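Local atomic coordinates of ketosynthase (Streptomyces sp. MSC090213JE08, PDB entry 6KXF), a protein that probably takes part in 3-oxoacyl-[acyl-carrier-protein] synthesis, as a member of the beta-ketoacyl synthase family with a thiolase-type fold. Residues Lys199-Ser204 / Leu235-Gln240; Leu59-Val64 / Asp224-Leu229; Gly181-Asn186 / Val255-Asp260; Gly24-Ser29 / Leu92-Gly97. All blocks are in the same frame, centred on the assembly; numbering follows the deposited sequence.

Contact 1. Residues Lys199-Ser204 / Leu235-Gln240; sequences KYLVGS and LFLVEQ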
loop_
_atom_site.group_PDB
_atom_site.type_symbol
_atom_site.label_atom_id
_atom_site.label_comp_id
_atom_site.label_asym_id
_atom_site.label_seq_id
_atom_site.Cartn_x
_atom_site.Cartn_y
_atom_site.Cartn_z
ATOM N N LYS B 199 21.001 -0.275 1.314
ATOM C CA LYS B 199 20.544 -1.367 2.168
ATOM C C LYS B 199 19.012 -1.375 2.102
ATOM O O LYS B 199 18.405 -0.387 1.647
ATOM C CB LYS B 199 20.974 -1.156 3.635
ATOM C CG LYS B 199 22.472 -1.234 3.890
ATOM C CD LYS B 199 22.868 -1.473 5.345
ATOM C CE LYS B 199 22.833 -0.213 6.174
ATOM N NZ LYS B 199 23.719 0.837 5.600
ATOM N N TYR B 200 18.403 -2.437 2.631
ATOM C CA TYR B 200 16.940 -2.580 2.724
ATOM C C TYR B 200 16.567 -3.434 3.935
ATOM O O TYR B 200 17.246 -4.403 4.242
ATOM C CB TYR B 200 16.383 -3.193 1.429
ATOM C CG TYR B 200 15.475 -2.278 0.647
ATOM C CD1 TYR B 200 14.137 -2.108 0.988
ATOM C CD2 TYR B 200 15.947 -1.601 -0.449
ATOM C CE1 TYR B 200 13.299 -1.286 0.242
ATOM C CE2 TYR B 200 15.127 -0.778 -1.207
ATOM C CZ TYR B 200 13.804 -0.615 -0.861
ATOM O OH TYR B 200 13.027 0.247 -1.587
ATOM N N LEU B 201 15.509 -3.027 4.624
ATOM C CA LEU B 201 14.707 -3.912 5.453
ATOM C C LEU B 201 13.620 -4.483 4.538
ATOM O O LEU B 201 12.829 -3.717 3.993
ATOM C CB LEU B 201 14.036 -3.163 6.602
ATOM C CG LEU B 201 14.883 -2.900 7.839
ATOM C CD1 LEU B 201 16.111 -2.084 7.497
ATOM C CD2 LEU B 201 14.063 -2.210 8.917
ATOM N N VAL B 202 13.593 -5.807 4.394
ATOM C CA VAL B 202 12.612 -6.508 3.571
ATOM C C VAL B 202 11.906 -7.544 4.429
ATOM O O VAL B 202 12.582 -8.374 5.083
ATOM C CB VAL B 202 13.302 -7.199 2.378
ATOM C CG1 VAL B 202 12.310 -8.007 1.542
ATOM C CG2 VAL B 202 14.077 -6.226 1.507
ATOM N N GLY B 203 10.575 -7.568 4.379
ATOM C CA GLY B 203 9.860 -8.697 4.966
ATOM C C GLY B 203 8.376 -8.682 4.684
ATOM O O GLY B 203 7.898 -7.960 3.780
ATOM N N SER B 204 7.641 -9.420 5.518
ATOM C CA SER B 204 6.196 -9.518 5.379
ATOM C C SER B 204 5.576 -9.932 6.700
ATOM O O SER B 204 6.255 -10.447 7.605
ATOM C CB SER B 204 5.833 -10.466 4.271
ATOM O OG SER B 204 6.415 -11.748 4.460
ATOM N N LEU B 235 11.658 -10.436 8.955
ATOM C CA LEU B 235 12.413 -9.311 8.327
ATOM C C LEU B 235 13.842 -9.755 8.047
ATOM O O LEU B 235 14.441 -10.522 8.829
ATOM C CB LEU B 235 12.489 -8.084 9.242
ATOM C CG LEU B 235 11.232 -7.250 9.482
ATOM C CD1 LEU B 235 11.591 -6.060 10.372
ATOM C CD2 LEU B 235 10.593 -6.743 8.188
ATOM N N PHE B 236 14.397 -9.220 6.958
ATOM C CA PHE B 236 15.741 -9.418 6.514
ATOM C C PHE B 236 16.400 -8.050 6.352
ATOM O O PHE B 236 15.719 -7.057 6.001
ATOM C CB PHE B 236 15.732 -10.205 5.203
ATOM C CG PHE B 236 14.915 -11.439 5.387
ATOM C CD1 PHE B 236 15.481 -12.547 6.004
ATOM C CD2 PHE B 236 13.553 -11.436 5.109
ATOM C CE1 PHE B 236 14.706 -13.660 6.294
ATOM C CE2 PHE B 236 12.790 -12.564 5.358
ATOM C CZ PHE B 236 13.367 -13.669 5.965
ATOM N N LEU B 237 17.697 -7.995 6.657
ATOM C CA LEU B 237 18.545 -6.887 6.293
ATOM C C LEU B 237 19.275 -7.316 5.040
ATOM O O LEU B 237 19.903 -8.407 5.029
ATOM C CB LEU B 237 19.541 -6.564 7.413
ATOM C CG LEU B 237 20.405 -5.322 7.171
ATOM C CD1 LEU B 237 19.576 -4.072 7.378
ATOM C CD2 LEU B 237 21.623 -5.325 8.087
ATOM N N VAL B 238 19.149 -6.489 3.995
ATOM C CA VAL B 238 19.731 -6.759 2.695
ATOM C C VAL B 238 20.742 -5.660 2.350
ATOM O O VAL B 238 20.523 -4.469 2.621
ATOM C CB VAL B 238 18.627 -6.854 1.624
ATOM C CG1 VAL B 238 19.169 -7.265 0.270
ATOM C CG2 VAL B 238 17.528 -7.796 2.090
ATOM N N GLU B 239 21.821 -6.058 1.674
ATOM C CA GLU B 239 22.968 -5.189 1.441
ATOM C C GLU B 239 23.506 -5.581 0.091
ATOM O O GLU B 239 23.123 -6.636 -0.424
ATOM C CB GLU B 239 24.066 -5.386 2.497
ATOM C CG GLU B 239 23.622 -5.012 3.904
ATOM C CD GLU B 239 24.689 -4.796 4.988
ATOM O OE1 GLU B 239 24.527 -5.379 6.095
ATOM O OE2 GLU B 239 25.636 -3.996 4.762
ATOM N N GLN B 240 24.350 -4.727 -0.489
ATOM C CA GLN B 240 25.049 -5.102 -1.718
ATOM C C GLN B 240 26.282 -5.904 -1.274
ATOM O O GLN B 240 26.881 -5.540 -0.277
ATOM C CB GLN B 240 25.309 -3.854 -2.574
ATOM C CG GLN B 240 24.018 -3.100 -2.854
ATOM C CD GLN B 240 24.153 -1.829 -3.646
ATOM O OE1 GLN B 240 23.693 -1.755 -4.785
ATOM N NE2 GLN B 240 24.726 -0.806 -3.025
#

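Contact 2. Residues Leu59-Val64 / Asp224-Leu229; sequences LPSSDV and DPAPLL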
loop_
_atom_site.group_PDB
_atom_site.type_symbol
_atom_site.label_atom_id
_atom_site.label_comp_id
_atom_site.label_asym_id
_atom_site.label_seq_id
_atom_site.Cartn_x
_atom_site.Cartn_y
_atom_site.Cartn_z
ATOM N N LEU B 59 -15.437 -17.629 17.395
ATOM C CA LEU B 59 -14.561 -17.925 16.236
ATOM C C LEU B 59 -15.124 -19.124 15.476
ATOM O O LEU B 59 -15.839 -19.936 16.057
ATOM C CB LEU B 59 -13.142 -18.254 16.716
ATOM C CG LEU B 59 -12.377 -17.137 17.424
ATOM C CD1 LEU B 59 -11.026 -17.642 17.880
ATOM C CD2 LEU B 59 -12.197 -15.923 16.507
ATOM N N PRO B 60 -14.783 -19.309 14.180
ATOM C CA PRO B 60 -15.266 -20.458 13.412
ATOM C C PRO B 60 -14.644 -21.804 13.794
ATOM O O PRO B 60 -15.272 -22.841 13.625
ATOM C CB PRO B 60 -14.815 -20.169 11.978
ATOM C CG PRO B 60 -13.609 -19.256 12.151
ATOM C CD PRO B 60 -13.915 -18.426 13.382
ATOM N N SER B 61 -13.391 -21.760 14.240
ATOM C CA SER B 61 -12.608 -22.940 14.465
ATOM C C SER B 61 -11.881 -22.811 15.801
ATOM O O SER B 61 -11.672 -21.725 16.317
ATOM C CB SER B 61 -11.634 -23.185 13.352
ATOM O OG SER B 61 -10.660 -24.138 13.761
ATOM N N SER B 62 -11.485 -23.963 16.330
ATOM C CA SER B 62 -11.042 -24.067 17.686
ATOM C C SER B 62 -9.577 -23.635 17.805
ATOM O O SER B 62 -9.213 -22.881 18.724
ATOM C CB SER B 62 -11.233 -25.474 18.163
ATOM O OG SER B 62 -11.149 -25.513 19.572
ATOM N N ASP B 63 -8.766 -24.133 16.860
ATOM C CA ASP B 63 -7.323 -24.128 16.919
ATOM C C ASP B 63 -6.772 -22.937 16.109
ATOM O O ASP B 63 -7.350 -22.561 15.103
ATOM C CB ASP B 63 -6.776 -25.470 16.412
ATOM C CG ASP B 63 -7.304 -26.706 17.144
ATOM O OD1 ASP B 63 -7.398 -26.668 18.387
ATOM O OD2 ASP B 63 -7.626 -27.697 16.465
ATOM N N VAL B 64 -5.640 -22.382 16.571
ATOM C CA VAL B 64 -4.926 -21.255 15.944
ATOM C C VAL B 64 -3.420 -21.441 16.164
ATOM O O VAL B 64 -3.008 -22.113 17.102
ATOM C CB VAL B 64 -5.414 -19.905 16.502
ATOM C CG1 VAL B 64 -6.910 -19.708 16.304
ATOM C CG2 VAL B 64 -5.050 -19.714 17.959
ATOM N N ASP B 224 -14.473 -28.838 2.865
ATOM C CA ASP B 224 -13.024 -28.658 2.824
ATOM C C ASP B 224 -12.499 -28.518 4.251
ATOM O O ASP B 224 -13.254 -28.208 5.163
ATOM C CB ASP B 224 -12.645 -27.464 1.949
ATOM C CG ASP B 224 -12.550 -27.795 0.472
ATOM O OD1 ASP B 224 -12.487 -29.012 0.094
ATOM O OD2 ASP B 224 -12.511 -26.837 -0.290
ATOM N N PRO B 225 -11.192 -28.730 4.515
ATOM C CA PRO B 225 -10.675 -28.599 5.880
ATOM C C PRO B 225 -10.849 -27.156 6.387
ATOM O O PRO B 225 -10.839 -26.203 5.598
ATOM C CB PRO B 225 -9.220 -29.089 5.793
ATOM C CG PRO B 225 -8.857 -29.044 4.317
ATOM C CD PRO B 225 -10.167 -29.137 3.545
ATOM N N ALA B 226 -11.157 -27.035 7.684
ATOM C CA ALA B 226 -11.210 -25.796 8.401
ATOM C C ALA B 226 -9.834 -25.129 8.315
ATOM O O ALA B 226 -8.778 -25.769 8.397
ATOM C CB ALA B 226 -11.615 -26.058 9.832
ATOM N N PRO B 227 -9.763 -23.823 8.041
ATOM C CA PRO B 227 -8.446 -23.180 7.994
ATOM C C PRO B 227 -7.760 -23.285 9.365
ATOM O O PRO B 227 -8.399 -23.053 10.380
ATOM C CB PRO B 227 -8.781 -21.733 7.592
ATOM C CG PRO B 227 -10.140 -21.839 6.912
ATOM C CD PRO B 227 -10.871 -22.929 7.687
ATOM N N LEU B 228 -6.466 -23.620 9.370
ATOM C CA LEU B 228 -5.623 -23.406 10.561
ATOM C C LEU B 228 -4.708 -22.203 10.290
ATOM O O LEU B 228 -3.793 -22.276 9.442
ATOM C CB LEU B 228 -4.827 -24.670 10.887
ATOM C CG LEU B 228 -3.976 -24.593 12.154
ATOM C CD1 LEU B 228 -4.852 -24.567 13.396
ATOM C CD2 LEU B 228 -2.994 -25.761 12.202
ATOM N N LEU B 229 -4.979 -21.100 10.999
ATOM C CA LEU B 229 -4.346 -19.811 10.686
ATOM C C LEU B 229 -3.211 -19.500 11.662
ATOM O O LEU B 229 -3.417 -19.490 12.869
ATOM C CB LEU B 229 -5.405 -18.704 10.734
ATOM C CG LEU B 229 -6.524 -18.822 9.698
ATOM C CD1 LEU B 229 -7.428 -17.594 9.774
ATOM C CD2 LEU B 229 -5.975 -19.028 8.282
HETATM O O HOH W 1 -6.817 -21.116 12.610
#

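Contact 3. Residues Gly181-Asn186 / Val255-Asp260; sequences GLLALN and VETRVD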
loop_
_atom_site.group_PDB
_atom_site.type_symbol
_atom_site.label_atom_id
_atom_site.label_comp_id
_atom_site.label_asym_id
_atom_site.label_seq_id
_atom_site.Cartn_x
_atom_site.Cartn_y
_atom_site.Cartn_z
ATOM N N GLY B 181 6.137 -11.678 0.453
ATOM C CA GLY B 181 7.539 -11.574 0.902
ATOM C C GLY B 181 8.474 -11.585 -0.275
ATOM O O GLY B 181 9.520 -10.964 -0.245
ATOM N N LEU B 182 8.094 -12.303 -1.347
ATOM C CA LEU B 182 8.995 -12.440 -2.493
ATOM C C LEU B 182 8.803 -11.259 -3.458
ATOM O O LEU B 182 9.759 -10.810 -4.157
ATOM C CB LEU B 182 8.767 -13.795 -3.181
ATOM C CG LEU B 182 9.133 -15.039 -2.351
ATOM C CD1 LEU B 182 9.018 -16.286 -3.194
ATOM C CD2 LEU B 182 10.540 -14.951 -1.753
ATOM N N LEU B 183 7.574 -10.753 -3.522
ATOM C CA LEU B 183 7.304 -9.481 -4.263
ATOM C C LEU B 183 8.120 -8.347 -3.638
ATOM O O LEU B 183 8.765 -7.573 -4.360
ATOM C CB LEU B 183 5.807 -9.173 -4.199
ATOM C CG LEU B 183 4.926 -10.091 -5.049
ATOM C CD1 LEU B 183 3.484 -9.593 -5.115
ATOM C CD2 LEU B 183 5.495 -10.244 -6.448
ATOM N N ALA B 184 8.128 -8.319 -2.301
ATOM C CA ALA B 184 8.901 -7.350 -1.509
ATOM C C ALA B 184 10.407 -7.495 -1.773
ATOM O O ALA B 184 11.099 -6.505 -2.029
ATOM C CB ALA B 184 8.554 -7.521 -0.051
ATOM N N LEU B 185 10.908 -8.734 -1.792
ATOM C CA LEU B 185 12.319 -9.006 -2.059
ATOM C C LEU B 185 12.701 -8.550 -3.457
ATOM O O LEU B 185 13.786 -7.986 -3.633
ATOM C CB LEU B 185 12.644 -10.496 -1.902
ATOM C CG LEU B 185 14.132 -10.862 -1.977
ATOM C CD1 LEU B 185 14.956 -10.066 -0.975
ATOM C CD2 LEU B 185 14.333 -12.358 -1.761
ATOM N N ASN B 186 11.848 -8.849 -4.449
ATOM C CA ASN B 186 12.126 -8.471 -5.823
ATOM C C ASN B 186 12.125 -6.934 -5.960
ATOM O O ASN B 186 12.959 -6.374 -6.671
ATOM C CB ASN B 186 11.181 -9.115 -6.841
ATOM C CG ASN B 186 11.781 -9.125 -8.225
ATOM O OD1 ASN B 186 12.946 -9.461 -8.361
ATOM N ND2 ASN B 186 11.034 -8.719 -9.251
ATOM N N VAL B 255 14.824 -13.795 -8.358
ATOM C CA VAL B 255 13.437 -13.841 -7.933
ATOM C C VAL B 255 12.582 -13.763 -9.205
ATOM O O VAL B 255 12.738 -12.864 -9.990
ATOM C CB VAL B 255 13.091 -12.720 -6.941
ATOM C CG1 VAL B 255 11.721 -12.945 -6.325
ATOM C CG2 VAL B 255 14.141 -12.592 -5.844
ATOM N N GLU B 256 11.736 -14.772 -9.426
ATOM C CA GLU B 256 10.905 -14.867 -10.649
ATOM C C GLU B 256 9.454 -15.084 -10.215
ATOM O O GLU B 256 9.183 -15.687 -9.189
ATOM C CB GLU B 256 11.391 -15.980 -11.588
ATOM C CG GLU B 256 12.742 -15.689 -12.219
ATOM C CD GLU B 256 12.778 -14.452 -13.113
ATOM O OE1 GLU B 256 13.787 -13.686 -13.073
ATOM O OE2 GLU B 256 11.807 -14.267 -13.858
ATOM N N THR B 257 8.513 -14.591 -11.017
ATOM C CA THR B 257 7.104 -14.693 -10.607
ATOM C C THR B 257 6.248 -14.898 -11.862
ATOM O O THR B 257 6.679 -14.647 -12.990
ATOM C CB THR B 257 6.767 -13.506 -9.692
ATOM O OG1 THR B 257 5.438 -13.613 -9.161
ATOM C CG2 THR B 257 6.958 -12.194 -10.413
ATOM N N ARG B 258 5.062 -15.461 -11.657
ATOM C CA ARG B 258 4.130 -15.700 -12.728
ATOM C C ARG B 258 2.728 -15.565 -12.157
ATOM O O ARG B 258 2.533 -15.691 -10.953
ATOM C CB ARG B 258 4.261 -17.110 -13.300
ATOM C CG ARG B 258 5.397 -17.291 -14.290
ATOM C CD ARG B 258 5.402 -18.719 -14.811
ATOM N NE ARG B 258 4.532 -18.903 -15.963
ATOM C CZ ARG B 258 4.875 -18.601 -17.216
ATOM N NH1 ARG B 258 5.985 -17.926 -17.475
ATOM N NH2 ARG B 258 4.085 -18.955 -18.208
ATOM N N VAL B 259 1.757 -15.410 -13.053
ATOM C CA VAL B 259 0.357 -15.534 -12.695
ATOM C C VAL B 259 -0.190 -16.771 -13.401
ATOM O O VAL B 259 0.027 -16.933 -14.605
ATOM C CB VAL B 259 -0.437 -14.275 -13.048
ATOM C CG1 VAL B 259 -1.897 -14.471 -12.716
ATOM C CG2 VAL B 259 0.116 -13.049 -12.331
ATOM N N ASP B 260 -0.803 -17.659 -12.609
ATOM C CA ASP B 260 -1.482 -18.839 -13.088
ATOM C C ASP B 260 -2.794 -18.410 -13.753
ATOM O O ASP B 260 -3.747 -18.153 -13.097
ATOM C CB ASP B 260 -1.763 -19.809 -11.931
ATOM C CG ASP B 260 -2.408 -21.122 -12.356
ATOM O OD1 ASP B 260 -2.386 -21.407 -13.580
ATOM O OD2 ASP B 260 -2.951 -21.849 -11.464
#

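Contact 4. Residues Gly24-Ser29 / Leu92-Gly97; sequences GWSAVS and LVASDG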
loop_
_atom_site.group_PDB
_atom_site.type_symbol
_atom_site.label_atom_id
_atom_site.label_comp_id
_atom_site.label_asym_id
_atom_site.label_seq_id
_atom_site.Cartn_x
_atom_site.Cartn_y
_atom_site.Cartn_z
ATOM N N GLY B 24 21.326 -10.342 7.804
ATOM C CA GLY B 24 20.650 -10.403 9.091
ATOM C C GLY B 24 19.193 -10.789 8.909
ATOM O O GLY B 24 18.593 -10.538 7.850
ATOM N N TRP B 25 18.605 -11.373 9.950
ATOM C CA TRP B 25 17.191 -11.661 9.946
ATOM C C TRP B 25 16.627 -11.627 11.349
ATOM O O TRP B 25 17.364 -11.703 12.344
ATOM C CB TRP B 25 16.878 -12.997 9.267
ATOM C CG TRP B 25 17.438 -14.219 9.929
ATOM C CD1 TRP B 25 18.709 -14.695 9.827
ATOM C CD2 TRP B 25 16.722 -15.170 10.739
ATOM N NE1 TRP B 25 18.842 -15.852 10.550
ATOM C CE2 TRP B 25 17.639 -16.179 11.104
ATOM C CE3 TRP B 25 15.407 -15.264 11.209
ATOM C CZ2 TRP B 25 17.276 -17.264 11.892
ATOM C CZ3 TRP B 25 15.043 -16.351 11.977
ATOM C CH2 TRP B 25 15.973 -17.328 12.329
ATOM N N SER B 26 15.295 -11.571 11.387
ATOM C CA SER B 26 14.521 -11.560 12.592
ATOM C C SER B 26 13.132 -12.165 12.324
ATOM O O SER B 26 12.696 -12.264 11.183
ATOM C CB SER B 26 14.476 -10.161 13.087
ATOM O OG SER B 26 13.581 -10.007 14.151
ATOM N N ALA B 27 12.449 -12.602 13.384
ATOM C CA ALA B 27 11.206 -13.310 13.273
ATOM C C ALA B 27 10.446 -13.236 14.588
ATOM O O ALA B 27 11.029 -13.321 15.676
ATOM C CB ALA B 27 11.448 -14.745 12.870
ATOM N N VAL B 28 9.145 -13.022 14.451
ATOM C CA VAL B 28 8.159 -13.124 15.470
ATOM C C VAL B 28 7.085 -14.042 14.905
ATOM O O VAL B 28 6.474 -13.693 13.897
ATOM C CB VAL B 28 7.595 -11.732 15.787
ATOM C CG1 VAL B 28 6.548 -11.748 16.890
ATOM C CG2 VAL B 28 8.713 -10.746 16.104
ATOM N N SER B 29 6.878 -15.203 15.531
ATOM C CA SER B 29 6.204 -16.320 14.877
ATOM C C SER B 29 5.435 -17.172 15.882
ATOM O O SER B 29 5.451 -16.915 17.088
ATOM C CB SER B 29 7.196 -17.150 14.129
ATOM O OG SER B 29 7.996 -17.910 15.025
ATOM N N LEU B 92 6.935 -4.022 14.320
ATOM C CA LEU B 92 7.869 -3.177 15.168
ATOM C C LEU B 92 8.832 -4.058 16.011
ATOM O O LEU B 92 10.059 -3.868 16.040
ATOM C CB LEU B 92 6.995 -2.283 16.045
ATOM C CG LEU B 92 6.216 -1.204 15.288
ATOM C CD1 LEU B 92 5.558 -0.236 16.259
ATOM C CD2 LEU B 92 7.123 -0.455 14.310
ATOM N N VAL B 93 8.307 -5.123 16.607
ATOM C CA VAL B 93 9.164 -6.026 17.400
ATOM C C VAL B 93 10.159 -6.757 16.496
ATOM O O VAL B 93 11.325 -6.909 16.842
ATOM C CB VAL B 93 8.300 -6.999 18.209
ATOM C CG1 VAL B 93 9.152 -8.088 18.855
ATOM C CG2 VAL B 93 7.464 -6.248 19.233
ATOM N N ALA B 94 9.715 -7.196 15.314
ATOM C CA ALA B 94 10.633 -7.819 14.396
ATOM C C ALA B 94 11.714 -6.806 14.014
ATOM O O ALA B 94 12.832 -7.197 13.743
ATOM C CB ALA B 94 9.901 -8.342 13.185
ATOM N N SER B 95 11.351 -5.516 13.928
ATOM C CA SER B 95 12.355 -4.486 13.567
ATOM C C SER B 95 13.377 -4.291 14.712
ATOM O O SER B 95 14.567 -4.139 14.430
ATOM C CB SER B 95 11.732 -3.163 13.162
ATOM O OG SER B 95 11.116 -2.495 14.254
ATOM N N ASP B 96 12.903 -4.331 15.965
ATOM C CA ASP B 96 13.801 -4.272 17.178
ATOM C C ASP B 96 14.758 -5.465 17.145
ATOM O O ASP B 96 15.960 -5.286 17.358
ATOM C CB ASP B 96 12.969 -4.139 18.457
ATOM C CG ASP B 96 12.395 -2.746 18.605
ATOM O OD1 ASP B 96 12.768 -1.873 17.772
ATOM O OD2 ASP B 96 11.552 -2.537 19.498
ATOM N N GLY B 97 14.245 -6.645 16.752
ATOM C CA GLY B 97 15.040 -7.846 16.634
ATOM C C GLY B 97 16.168 -7.677 15.638
ATOM O O GLY B 97 17.265 -8.200 15.813
#

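Contact 1. Residues Lys199-Ser204 / Leu235-Gln240
Val202 and Val238 share one rotamer: each CG1 stands anti to the backbone N (chi1 177° in Val202, -175° in Val238), which leaves CG2 beside the N, and the two methyls meet at 3.8 Å from Val202 CG2 to Val238 CG2. On the other face of the sheet Leu237 sends CG anti to its backbone N while Leu201 keeps its own beside the N, and Leu201 CD1 touches Leu237 CD1 at 4.0 Å. Between these faces run the backbone bonds of two antiparallel strands. Val238 N to Tyr200 O is 2.8 Å; Phe236 N to Val202 O is 2.7 Å. Val202 O also sits at the edge of the Phe236 ring, near its plane, 3.2 Å from Phe236 CD2. At Gly203 the bare CA lets Leu235 CD2 settle within 3.8 Å. Lys199 runs alongside Glu239, aliphatic part against aliphatic part, but Lys199 NZ stops 5.3 Å from Glu239 OE2; the carboxylate is held by Arg246, Thr23 and the backbone N of Glu245. Strand 199-206 has strand 114-119 on its other edge, strand 232-240 has strand 20-29, and helix 180-193 lies over the face carrying Tyr200 and Val202.

Contact 2. Residues Leu59-Val64 / Asp224-Leu229
Leu228 CD1 sits over the face of the flat peptide group joining Asp63 to Val64, 3.6 Å from Asp63 O and 3.9 Å from Val64 N. The same methyl, Leu228 CD1, reaches Asp63 CB at 3.7 Å, which makes one branch of one leucine the main side-chain bridge here. Its CG stands anti to the backbone N (chi1 -177°), and this carries the branch across to the neighbouring segment. The Asp63 carboxylate points elsewhere: OD1 forms a salt bridge with Lys51 NZ. Farther along, Leu229 O lies 3.8 Å from Val64 C, backbone against backbone, while Val64 itself packs on Phe208. At the other end, Ser61 OG and Ala226 CB only graze each other at 4.5 Å.

Direct polar bonds are lacking between the two segments. A water lies between them, but its position is doubtful, since its 2.4 Å distance to Leu229 N is too short to trust. It appears to bridge Asp63 O, at 2.9 Å, and Leu229 N, with a weak bond to Pro227 O.

The touching parts run roughly the same way, 28° apart. Leu229 bonds through its backbone to Cys65, just past Val64, and Val64 bonds to Val50 in the small antiparallel pair 50-51/63-64. The stretch between helix 210-218 and strand 232-240 thus lies against that short, weakly bonded two-stranded sheet. The contact joins two loop regions at the periphery of a layered alpha/beta fold, consistent with the thiolase-type family.

Contact 3. Residues Gly181-Asn186 / Val255-Asp260
Asn186 OD1 takes a hydrogen bond from Arg189 NH2 and lies 3.6 Å from Val255 CB. The other half of the same amide, ND2, bonds to Glu162 OE2 of the neighbouring ketosynthase chain, so the group is held from both ends and its rotation is fixed. The setting is the layered sandwich of the thiolase fold: helix 180-193 is a buried inner helix, and strand 250-259 belongs to the sheet packed against it. Their short axes pass 8.7 Å apart at 127°.

Val255 is the centre of the contact. CG1, anti to its backbone N (chi1 -170°), points into the turn of helix between Leu182 and Asn186, 3.9 Å from Asn186 CB. Val255 CG2 goes the other way round and meets Leu185 CD2 at 4.1 Å, the two side chains lying askew. Asn186 and Val255 run past each other in opposite directions, which puts the amide beside the valine's CB.

Beyond this cluster the packing thins. Thr257 faces the helix but gives its hydroxyl to Val366 O, on strand 365-373, and Leu183 CD2 stands 4.3 Å from Thr257 OG1. Leu182 also spreads onto Ala333 and Ile337 of helix 332-345. The partner chain closes the side, with its Ala163 against Leu183 and its Tyr179 against Asn186, and it bonds to the backbone of Val259. Val255 CG1 lies 3.6 Å from Leu182 O, the same oxygen that receives the helical bond from Asn186 N at 2.9 Å.

Contact 4. Residues Gly24-Ser29 / Leu92-Gly97
Ser26 and Gly97 make the tight end of this contact. Ser26 OG, anti to its backbone N (chi1 171°), donates to Ala94 O at 2.9 Å, in the carbonyl plane and on a lone pair, with a C=O...OG angle of 121°. Gly97, partly exposed and without a side chain, leaves its CA against Ser26 OG at 3.6 Å. The short axes of strand and helix come within 7.0 Å of each other. Two residues along, Val28 makes ordinary van der Waals contact: Val28 CG2 reaches Val93 CG1 at 3.9 Å, the two side chains crossing at about a right angle, and Ala94 CB at 4.0 Å. In the layered thiolase-type fold this is a helix lying against one face of a sheet. Helix 86-99 takes the face with Ser26 and Val28, whereas Trp25 points away and packs on Ala338 and Leu341 of helix 332-345. Ala94 spreads onto Cys233 and Leu235 of the adjoining strand 232-240, extending the buried side. Val93 marks the looser margin: it keeps some exposure and gains a further neighbour in Phe70, from a loop.

Overall arrangement
Contacts 1, 3 and 4 all reach the same connected set of strands, whereas contact 2 lies in peripheral loops, its centre 26 to 32 Å from the centres of the others. Contact 1 is strand on strand, carried by regular backbone bonds. Contacts 3 and 4 set helices against strands: 3 relies on apolar packing and borrows its polar ties from outside, including a neighbouring subunit, while 4 has a side-chain bond of its own. Contacts 1 and 4 join directly, as strand 232-240 bonds to strand 20-29 through Leu235 with Ser26 and Leu237 with Gly24. Contact 1 meets contact 3 by packing, Val202 against Leu185. Contact 2 has no direct polar bond between its segments and perhaps a bridging water.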